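Local structure of heme oxygenase (Leptospira interrogans, 5KZL) at residues A[78-92]-A[153-167]. The protein probably catalyses the oxygen-dependent opening of heme to biliverdin, with release of iron and carbon monoxide, as heme oxygenases do. The protein carries 1 engineered substitution. Residues are numbered along the deposited sequence; the frame is centred on the assembly and turned at random.
Sequences ELYRKNALLEDLQFF and LPEGKGISFYEFPMI
The carboxylate of D88 takes two successive backbone N-H groups of the 3-10 turn 160-162 in the opposing loop: S160 N reaches the syn lone pair of OD1 at 2.8 Å, and F161 N meets OD2 on its syn side, also at 2.8 Å but 27° out of the carboxylate plane. A water joins OD2 to G158 O across the contact; another, held by OD1 and E87 OE2, accepts only a weak bond from G158 N. One helical turn earlier, A84 CB abuts S160 OG at 3.4 Å. R81, bent at chi2 and chi3, folds its guanidinium flat onto F164, planes 24° apart and centres separated by 3.9 Å, an off-centre cation-pi stack. Its NH2 donates to both F161 O and E163 O; NE bonds back to L79 O, and together these bonds would restrict the group's rotation. Beside it, L85 CD2 makes a CH-pi contact over the F161 ring. At the far end K157 CB sits over a face of F91, and F92 turns its edge to G158 O. Farther out, E59 binds the backbone N of R81 and K82 where helix 82-93 begins. Thus helix 82-93 and the turn before it pack against the long loop between helices 125-151 and 170-183, with the side chain of Y162 about 8 Å from the bound heme, within the all-helical heme oxygenase fold.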
loop_
_atom_site.group_PDB
_atom_site.type_symbol
_atom_site.label_atom_id
_atom_site.label_comp_id
_atom_site.label_asym_id
_atom_site.label_seq_id
_atom_site.Cartn_x
_atom_site.Cartn_y
_atom_site.Cartn_z
ATOM N N GLU A 78 4.700 -4.700 -11.650
ATOM C CA GLU A 78 5.916 -3.946 -11.278
ATOM C C GLU A 78 5.805 -3.393 -9.854
ATOM O O GLU A 78 6.824 -3.130 -9.211
ATOM C CB GLU A 78 6.128 -2.734 -12.214
ATOM C CG GLU A 78 6.405 -3.102 -13.653
ATOM C CD GLU A 78 5.204 -3.040 -14.578
ATOM O OE1 GLU A 78 4.071 -3.361 -14.153
ATOM O OE2 GLU A 78 5.437 -2.819 -15.782
ATOM N N LEU A 79 4.559 -3.129 -9.410
ATOM C CA LEU A 79 4.268 -2.522 -8.109
ATOM C C LEU A 79 4.181 -3.501 -6.956
ATOM O O LEU A 79 4.256 -3.057 -5.814
ATOM C CB LEU A 79 2.965 -1.705 -8.191
ATOM C CG LEU A 79 2.941 -0.541 -9.189
ATOM C CD1 LEU A 79 1.528 -0.007 -9.344
ATOM C CD2 LEU A 79 3.879 0.595 -8.733
ATOM N N TYR A 80 3.983 -4.812 -7.232
ATOM C CA TYR A 80 3.789 -5.836 -6.185
ATOM C C TYR A 80 4.856 -5.770 -5.103
ATOM O O TYR A 80 6.049 -5.581 -5.402
ATOM C CB TYR A 80 3.635 -7.245 -6.761
ATOM C CG TYR A 80 2.402 -7.493 -7.610
ATOM C CD1 TYR A 80 1.408 -6.519 -7.747
ATOM C CD2 TYR A 80 2.220 -8.709 -8.262
ATOM C CE1 TYR A 80 0.274 -6.752 -8.530
ATOM C CE2 TYR A 80 1.091 -8.953 -9.045
ATOM C CZ TYR A 80 0.137 -7.961 -9.198
ATOM O OH TYR A 80 -0.974 -8.234 -9.944
ATOM N N ARG A 81 4.398 -5.878 -3.839
ATOM C CA ARG A 81 5.208 -5.696 -2.630
ATOM C C ARG A 81 5.390 -6.925 -1.769
ATOM O O ARG A 81 6.279 -6.906 -0.912
ATOM C CB ARG A 81 4.615 -4.546 -1.761
ATOM C CG ARG A 81 4.445 -3.164 -2.441
ATOM C CD ARG A 81 5.759 -2.460 -2.743
ATOM N NE ARG A 81 6.418 -2.990 -3.945
ATOM C CZ ARG A 81 7.728 -2.926 -4.174
ATOM N NH1 ARG A 81 8.239 -3.426 -5.294
ATOM N NH2 ARG A 81 8.531 -2.333 -3.304
ATOM N N LYS A 82 4.551 -7.982 -1.947
ATOM C CA LYS A 82 4.600 -9.181 -1.093
ATOM C C LYS A 82 6.022 -9.749 -0.928
ATOM O O LYS A 82 6.450 -9.987 0.206
ATOM C CB LYS A 82 3.625 -10.265 -1.605
ATOM C CG LYS A 82 3.645 -11.602 -0.872
ATOM C CD LYS A 82 2.907 -12.642 -1.689
ATOM C CE LYS A 82 3.583 -13.982 -1.619
ATOM N NZ LYS A 82 2.932 -14.966 -2.520
ATOM N N ASN A 83 6.755 -9.914 -2.045
ATOM C CA ASN A 83 8.118 -10.469 -1.992
ATOM C C ASN A 83 9.134 -9.521 -1.362
ATOM O O ASN A 83 10.019 -9.975 -0.641
ATOM C CB ASN A 83 8.572 -10.950 -3.363
ATOM C CG ASN A 83 7.811 -12.170 -3.843
ATOM O OD1 ASN A 83 7.375 -13.031 -3.072
ATOM N ND2 ASN A 83 7.676 -12.295 -5.142
ATOM N N ALA A 84 8.982 -8.213 -1.592
ATOM C CA ALA A 84 9.847 -7.186 -0.986
ATOM C C ALA A 84 9.651 -7.228 0.536
ATOM O O ALA A 84 10.640 -7.227 1.276
ATOM C CB ALA A 84 9.491 -5.807 -1.522
ATOM N N LEU A 85 8.377 -7.337 0.991
ATOM C CA LEU A 85 8.017 -7.441 2.410
ATOM C C LEU A 85 8.616 -8.678 3.073
ATOM O O LEU A 85 9.217 -8.555 4.147
ATOM C CB LEU A 85 6.493 -7.351 2.606
ATOM C CG LEU A 85 5.984 -5.911 2.431
ATOM C CD1 LEU A 85 4.526 -5.865 2.133
ATOM C CD2 LEU A 85 6.318 -5.044 3.650
ATOM N N LEU A 86 8.522 -9.844 2.406
ATOM C CA LEU A 86 9.119 -11.105 2.888
ATOM C C LEU A 86 10.612 -10.953 3.119
ATOM O O LEU A 86 11.135 -11.421 4.140
ATOM C CB LEU A 86 8.900 -12.232 1.859
ATOM C CG LEU A 86 7.587 -12.949 1.965
ATOM C CD1 LEU A 86 7.428 -13.900 0.795
ATOM C CD2 LEU A 86 7.415 -13.655 3.371
ATOM N N GLU A 87 11.299 -10.297 2.167
ATOM C CA GLU A 87 12.732 -10.059 2.249
ATOM C C GLU A 87 13.090 -9.163 3.440
ATOM O O GLU A 87 13.972 -9.513 4.217
ATOM C CB GLU A 87 13.257 -9.477 0.941
ATOM C CG GLU A 87 14.766 -9.519 0.880
ATOM C CD GLU A 87 15.321 -8.894 -0.372
ATOM O OE1 GLU A 87 15.340 -9.568 -1.426
ATOM O OE2 GLU A 87 15.741 -7.722 -0.295
ATOM N N ASP A 88 12.356 -8.055 3.638
ATOM C CA ASP A 88 12.595 -7.177 4.793
ATOM C C ASP A 88 12.292 -7.925 6.085
ATOM O O ASP A 88 13.059 -7.805 7.031
ATOM C CB ASP A 88 11.763 -5.879 4.706
ATOM C CG ASP A 88 12.201 -4.972 3.571
ATOM O OD1 ASP A 88 13.316 -5.182 3.032
ATOM O OD2 ASP A 88 11.441 -4.054 3.230
ATOM N N LEU A 89 11.221 -8.743 6.108
ATOM C CA LEU A 89 10.883 -9.541 7.289
ATOM C C LEU A 89 12.006 -10.527 7.645
ATOM O O LEU A 89 12.362 -10.669 8.811
ATOM C CB LEU A 89 9.534 -10.235 7.144
ATOM C CG LEU A 89 8.335 -9.302 7.304
ATOM C CD1 LEU A 89 7.116 -9.908 6.680
ATOM C CD2 LEU A 89 8.091 -8.983 8.792
ATOM N N GLN A 90 12.614 -11.163 6.626
ATOM C CA GLN A 90 13.750 -12.042 6.878
ATOM C C GLN A 90 14.933 -11.220 7.469
ATOM O O GLN A 90 15.613 -11.719 8.361
ATOM C CB GLN A 90 14.167 -12.762 5.576
ATOM C CG GLN A 90 15.258 -13.855 5.745
ATOM C CD GLN A 90 16.665 -13.295 5.905
ATOM O OE1 GLN A 90 17.093 -12.382 5.182
ATOM N NE2 GLN A 90 17.415 -13.803 6.889
ATOM N N PHE A 91 15.178 -9.981 6.978
ATOM C CA PHE A 91 16.281 -9.177 7.525
ATOM C C PHE A 91 16.060 -8.902 9.029
ATOM O O PHE A 91 16.988 -9.049 9.831
ATOM C CB PHE A 91 16.487 -7.857 6.751
ATOM C CG PHE A 91 17.461 -6.928 7.454
ATOM C CD1 PHE A 91 18.835 -7.145 7.375
ATOM C CD2 PHE A 91 17.001 -5.899 8.266
ATOM C CE1 PHE A 91 19.728 -6.320 8.067
ATOM C CE2 PHE A 91 17.889 -5.097 8.983
ATOM C CZ PHE A 91 19.246 -5.310 8.878
ATOM N N PHE A 92 14.844 -8.470 9.397
ATOM C CA PHE A 92 14.549 -8.144 10.793
ATOM C C PHE A 92 14.438 -9.368 11.728
ATOM O O PHE A 92 14.888 -9.307 12.881
ATOM C CB PHE A 92 13.299 -7.258 10.900
ATOM C CG PHE A 92 13.591 -5.881 10.363
ATOM C CD1 PHE A 92 14.380 -4.992 11.077
ATOM C CD2 PHE A 92 13.144 -5.500 9.097
ATOM C CE1 PHE A 92 14.715 -3.742 10.545
ATOM C CE2 PHE A 92 13.476 -4.254 8.566
ATOM C CZ PHE A 92 14.251 -3.377 9.298
ATOM N N LEU A 153 20.298 1.228 9.628
ATOM C CA LEU A 153 20.373 0.025 8.814
ATOM C C LEU A 153 21.643 -0.098 7.994
ATOM O O LEU A 153 22.129 0.918 7.492
ATOM C CB LEU A 153 19.160 -0.060 7.862
ATOM C CG LEU A 153 17.766 -0.201 8.494
ATOM C CD1 LEU A 153 16.695 -0.232 7.417
ATOM C CD2 LEU A 153 17.669 -1.468 9.356
ATOM N N PRO A 154 22.135 -1.341 7.749
ATOM C CA PRO A 154 23.276 -1.500 6.820
ATOM C C PRO A 154 22.853 -1.061 5.414
ATOM O O PRO A 154 21.658 -1.086 5.080
ATOM C CB PRO A 154 23.557 -3.008 6.824
ATOM C CG PRO A 154 22.724 -3.588 7.907
ATOM C CD PRO A 154 21.622 -2.644 8.222
ATOM N N GLU A 155 23.832 -0.664 4.596
ATOM C CA GLU A 155 23.644 -0.247 3.213
ATOM C C GLU A 155 22.892 -1.315 2.419
ATOM O O GLU A 155 23.302 -2.472 2.408
ATOM C CB GLU A 155 25.024 0.030 2.574
ATOM C CG GLU A 155 24.963 0.675 1.197
ATOM C CD GLU A 155 24.273 2.022 1.122
ATOM O OE1 GLU A 155 24.634 2.931 1.906
ATOM O OE2 GLU A 155 23.375 2.167 0.264
ATOM N N GLY A 156 21.767 -0.916 1.829
ATOM C CA GLY A 156 20.920 -1.770 0.998
ATOM C C GLY A 156 20.146 -2.887 1.672
ATOM O O GLY A 156 19.596 -3.748 0.985
ATOM N N LYS A 157 20.069 -2.888 3.007
ATOM C CA LYS A 157 19.347 -3.926 3.756
ATOM C C LYS A 157 18.098 -3.381 4.453
ATOM O O LYS A 157 18.068 -2.220 4.862
ATOM C CB LYS A 157 20.269 -4.602 4.791
ATOM C CG LYS A 157 21.455 -5.381 4.197
ATOM C CD LYS A 157 21.115 -6.851 3.952
ATOM C CE LYS A 157 22.284 -7.776 4.200
ATOM N NZ LYS A 157 23.191 -7.853 3.030
ATOM N N GLY A 158 17.085 -4.241 4.558
ATOM C CA GLY A 158 15.829 -3.988 5.257
ATOM C C GLY A 158 14.948 -2.889 4.709
ATOM O O GLY A 158 14.094 -2.394 5.437
ATOM N N ILE A 159 15.127 -2.507 3.434
ATOM C CA ILE A 159 14.337 -1.439 2.799
ATOM C C ILE A 159 13.790 -1.873 1.442
ATOM O O ILE A 159 13.400 -0.996 0.673
ATOM C CB ILE A 159 15.176 -0.128 2.650
ATOM C CG1 ILE A 159 16.505 -0.401 1.857
ATOM C CG2 ILE A 159 15.404 0.553 4.003
ATOM C CD1 ILE A 159 17.138 0.795 1.204
ATOM N N SER A 160 13.752 -3.210 1.128
ATOM C CA SER A 160 13.227 -3.677 -0.163
ATOM C C SER A 160 11.801 -3.177 -0.404
ATOM O O SER A 160 11.453 -2.852 -1.540
ATOM C CB SER A 160 13.317 -5.198 -0.294
ATOM O OG SER A 160 12.874 -5.610 -1.578
ATOM N N PHE A 161 10.993 -3.033 0.671
ATOM C CA PHE A 161 9.616 -2.546 0.533
ATOM C C PHE A 161 9.500 -1.212 -0.205
ATOM O O PHE A 161 8.506 -0.977 -0.878
ATOM C CB PHE A 161 8.938 -2.492 1.903
ATOM C CG PHE A 161 7.536 -1.931 1.934
ATOM C CD1 PHE A 161 6.522 -2.501 1.166
ATOM C CD2 PHE A 161 7.214 -0.875 2.784
ATOM C CE1 PHE A 161 5.211 -2.007 1.228
ATOM C CE2 PHE A 161 5.896 -0.388 2.859
ATOM C CZ PHE A 161 4.904 -0.968 2.088
ATOM N N TYR A 162 10.501 -0.346 -0.077
ATOM C CA TYR A 162 10.469 0.985 -0.693
ATOM C C TYR A 162 11.083 1.057 -2.079
ATOM O O TYR A 162 11.082 2.138 -2.678
ATOM C CB TYR A 162 11.179 1.988 0.218
ATOM C CG TYR A 162 10.661 1.952 1.633
ATOM C CD1 TYR A 162 9.405 2.457 1.948
ATOM C CD2 TYR A 162 11.421 1.403 2.660
ATOM C CE1 TYR A 162 8.901 2.387 3.245
ATOM C CE2 TYR A 162 10.931 1.332 3.963
ATOM C CZ TYR A 162 9.679 1.845 4.254
ATOM O OH TYR A 162 9.183 1.775 5.528
ATOM N N GLU A 163 11.615 -0.068 -2.590
ATOM C CA GLU A 163 12.304 -0.099 -3.880
ATOM C C GLU A 163 11.558 -0.885 -4.956
ATOM O O GLU A 163 10.980 -1.956 -4.691
ATOM C CB GLU A 163 13.739 -0.624 -3.699
ATOM C CG GLU A 163 14.561 0.154 -2.687
ATOM C CD GLU A 163 16.037 -0.187 -2.764
ATOM O OE1 GLU A 163 16.355 -1.372 -3.004
ATOM O OE2 GLU A 163 16.874 0.729 -2.593
ATOM N N PHE A 164 11.580 -0.332 -6.179
ATOM C CA PHE A 164 10.902 -0.878 -7.354
ATOM C C PHE A 164 11.935 -1.209 -8.435
ATOM O O PHE A 164 12.111 -0.410 -9.348
ATOM C CB PHE A 164 9.827 0.129 -7.862
ATOM C CG PHE A 164 8.766 0.376 -6.815
ATOM C CD1 PHE A 164 8.951 1.339 -5.825
ATOM C CD2 PHE A 164 7.611 -0.401 -6.775
ATOM C CE1 PHE A 164 7.984 1.541 -4.832
ATOM C CE2 PHE A 164 6.658 -0.209 -5.768
ATOM C CZ PHE A 164 6.843 0.771 -4.817
ATOM N N PRO A 165 12.663 -2.353 -8.326
ATOM C CA PRO A 165 13.706 -2.655 -9.326
ATOM C C PRO A 165 13.166 -2.822 -10.749
ATOM O O PRO A 165 13.909 -2.617 -11.693
ATOM C CB PRO A 165 14.370 -3.929 -8.785
ATOM C CG PRO A 165 13.326 -4.558 -7.912
ATOM C CD PRO A 165 12.599 -3.402 -7.283
ATOM N N MET A 166 11.859 -3.114 -10.901
ATOM C CA MET A 166 11.227 -3.274 -12.211
ATOM C C MET A 166 10.905 -1.923 -12.879
ATOM O O MET A 166 10.473 -1.900 -14.033
ATOM C CB MET A 166 9.934 -4.119 -12.076
ATOM C CG MET A 166 10.179 -5.540 -11.622
ATOM S SD MET A 166 8.649 -6.509 -11.545
ATOM C CE MET A 166 9.295 -8.156 -11.276
ATOM N N ILE A 167 11.055 -0.810 -12.139
ATOM C CA ILE A 167 10.732 0.547 -12.604
ATOM C C ILE A 167 12.025 1.378 -12.581
ATOM O O ILE A 167 12.510 1.729 -11.507
ATOM C CB ILE A 167 9.586 1.190 -11.733
ATOM C CG1 ILE A 167 8.259 0.354 -11.758
ATOM C CG2 ILE A 167 9.322 2.641 -12.143
ATOM C CD1 ILE A 167 7.169 0.767 -10.633
HETATM O O HOH W 1 9.555 -3.330 -8.944
HETATM O O HOH W 2 15.572 -6.489 2.439
HETATM O O HOH W 3 13.329 -8.026 -2.543
HETATM O O HOH W 4 11.490 -2.180 5.422
#